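Local coordinates for protein CG4930 (Drosophila melanogaster, PDB 3ISM) that inhibits the nuclease EndoG by forming a complex with it, apparently through two related helical domains, at residues C[23-28]-C[60-65]. The protein carries 1 engineered substitution. Sequence-based numbering, arbitrary orientation.
Sequences NDYTIG and DRTAAA
Tyr25 lies flat on the aliphatic root of Arg61, where the N-terminal loop 23-28 runs over one side of helix 52-75 in the all-helical, Ku C-terminal-like domain. The contact is a CH-pi interaction: Arg61 CB sits 3.5 Å from the centroid of the Tyr25 ring, only 10° off its normal. The arginine chain then bends at both chi2 and chi3, which carries it across the ring, past its CD2/CE2 side, and brings NH2 to Asn23. Tyr25 CD2 lies over one face of the guanidinium, near its rim, with the two planes 56° apart and Arg61 NH2 3.5 Å from Tyr25 CD2. The same NH2 donates a hydrogen bond to Asn23 O at 2.8 Å; the bond is bent, and the nitrogen stands above the carbonyl plane. Thr62 approaches the ring differently, its OG1 lying at the edge 3.4 Å from Tyr25 CD1, while this hydroxyl is hydrogen-bonded to Asn58 O one turn back. Arg43 of helix 32-43 adds a cation-pi interaction, so that two arginines engage the tyrosine. Replacing Tyr25 with an alanine would probably leave Arg61 CB without its aromatic cover and its bent side chain freer to swing away from Asn23. Two residues on, Ile27 also turns its side chain to the helix and reaches into the groove between helices 32-43 and 52-75, touching Leu39 on one and Ala66 and Val69 on the other. With CG1 anti to the carbonyl carbon (chi1 -62°) and chi2 extended, its CD1 tip is carried to 3.8 Å from Ala65 CB, a methyl that also lies 3.3 Å from Tyr25 O.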
loop_
_atom_site.group_PDB
_atom_site.type_symbol
_atom_site.label_atom_id
_atom_site.label_comp_id
_atom_site.label_asym_id
_atom_site.label_seq_id
_atom_site.Cartn_x
_atom_site.Cartn_y
_atom_site.Cartn_z
ATOM N N ASN C 23 6.680 10.279 -40.635
ATOM C CA ASN C 23 5.395 10.944 -40.808
ATOM C C ASN C 23 4.488 10.264 -41.867
ATOM O O ASN C 23 3.589 10.896 -42.433
ATOM C CB ASN C 23 5.605 12.443 -41.097
ATOM C CG ASN C 23 6.520 13.142 -40.062
ATOM O OD1 ASN C 23 6.979 12.537 -39.083
ATOM N ND2 ASN C 23 6.777 14.430 -40.287
ATOM N N ASP C 24 4.736 8.975 -42.122
ATOM C CA ASP C 24 3.892 8.165 -43.003
ATOM C C ASP C 24 3.139 7.098 -42.208
ATOM O O ASP C 24 3.732 6.335 -41.449
ATOM C CB ASP C 24 4.715 7.495 -44.110
ATOM C CG ASP C 24 4.883 8.378 -45.339
ATOM O OD1 ASP C 24 3.906 9.038 -45.755
ATOM O OD2 ASP C 24 5.997 8.400 -45.901
ATOM N N TYR C 25 1.826 7.058 -42.393
ATOM C CA TYR C 25 0.985 6.087 -41.714
ATOM C C TYR C 25 0.283 5.253 -42.762
ATOM O O TYR C 25 -0.915 5.378 -42.972
ATOM C CB TYR C 25 -0.036 6.786 -40.819
ATOM C CG TYR C 25 0.581 7.520 -39.656
ATOM C CD1 TYR C 25 0.537 6.983 -38.369
ATOM C CD2 TYR C 25 1.200 8.757 -39.837
ATOM C CE1 TYR C 25 1.100 7.659 -37.299
ATOM C CE2 TYR C 25 1.770 9.429 -38.780
ATOM C CZ TYR C 25 1.714 8.877 -37.515
ATOM O OH TYR C 25 2.274 9.561 -36.460
ATOM N N THR C 26 1.058 4.403 -43.420
ATOM C CA THR C 26 0.580 3.611 -44.537
ATOM C C THR C 26 -0.182 2.373 -44.077
ATOM O O THR C 26 0.346 1.537 -43.348
ATOM C CB THR C 26 1.760 3.179 -45.407
ATOM O OG1 THR C 26 2.508 4.338 -45.786
ATOM C CG2 THR C 26 1.287 2.453 -46.654
ATOM N N ILE C 27 -1.434 2.265 -44.504
ATOM C CA ILE C 27 -2.184 1.042 -44.312
ATOM C C ILE C 27 -2.544 0.483 -45.688
ATOM O O ILE C 27 -3.379 1.046 -46.393
ATOM C CB ILE C 27 -3.446 1.259 -43.435
ATOM C CG1 ILE C 27 -3.041 1.734 -42.030
ATOM C CG2 ILE C 27 -4.273 -0.029 -43.361
ATOM C CD1 ILE C 27 -4.212 2.120 -41.115
ATOM N N GLY C 28 -1.880 -0.602 -46.079
ATOM C CA GLY C 28 -2.135 -1.229 -47.379
ATOM C C GLY C 28 -3.418 -2.046 -47.382
ATOM O O GLY C 28 -3.929 -2.434 -46.322
ATOM N N ASP C 60 -4.278 9.812 -33.691
ATOM C CA ASP C 60 -5.180 10.515 -34.624
ATOM C C ASP C 60 -4.790 10.255 -36.088
ATOM O O ASP C 60 -5.666 10.037 -36.925
ATOM C CB ASP C 60 -5.215 12.014 -34.327
ATOM C CG ASP C 60 -6.224 12.774 -35.196
ATOM O OD1 ASP C 60 -6.109 12.774 -36.440
ATOM O OD2 ASP C 60 -7.131 13.406 -34.620
ATOM N N ARG C 61 -3.487 10.253 -36.385
ATOM C CA ARG C 61 -3.001 9.928 -37.725
ATOM C C ARG C 61 -3.175 8.452 -38.098
ATOM O O ARG C 61 -3.396 8.131 -39.252
ATOM C CB ARG C 61 -1.530 10.316 -37.891
ATOM C CG ARG C 61 -1.250 11.815 -37.988
ATOM C CD ARG C 61 -1.639 12.395 -39.353
ATOM N NE ARG C 61 -0.875 11.825 -40.473
ATOM C CZ ARG C 61 0.350 12.217 -40.835
ATOM N NH1 ARG C 61 0.977 13.180 -40.167
ATOM N NH2 ARG C 61 0.956 11.636 -41.867
ATOM N N THR C 62 -3.042 7.549 -37.142
ATOM C CA THR C 62 -3.330 6.144 -37.421
ATOM C C THR C 62 -4.837 5.912 -37.664
ATOM O O THR C 62 -5.238 5.241 -38.631
ATOM C CB THR C 62 -2.796 5.208 -36.307
ATOM O OG1 THR C 62 -1.413 5.510 -36.053
ATOM C CG2 THR C 62 -2.907 3.754 -36.764
ATOM N N ALA C 63 -5.660 6.487 -36.785
ATOM C CA ALA C 63 -7.102 6.433 -36.923
ATOM C C ALA C 63 -7.566 6.931 -38.296
ATOM O O ALA C 63 -8.424 6.305 -38.921
ATOM C CB ALA C 63 -7.757 7.256 -35.824
ATOM N N ALA C 64 -7.009 8.055 -38.749
ATOM C CA ALA C 64 -7.431 8.687 -40.002
ATOM C C ALA C 64 -7.082 7.808 -41.192
ATOM O O ALA C 64 -7.857 7.699 -42.151
ATOM C CB ALA C 64 -6.811 10.092 -40.161
ATOM N N ALA C 65 -5.923 7.167 -41.129
ATOM C CA ALA C 65 -5.532 6.219 -42.169
ATOM C C ALA C 65 -6.447 4.978 -42.183
ATOM O O ALA C 65 -6.812 4.463 -43.251
ATOM C CB ALA C 65 -4.076 5.812 -41.983
#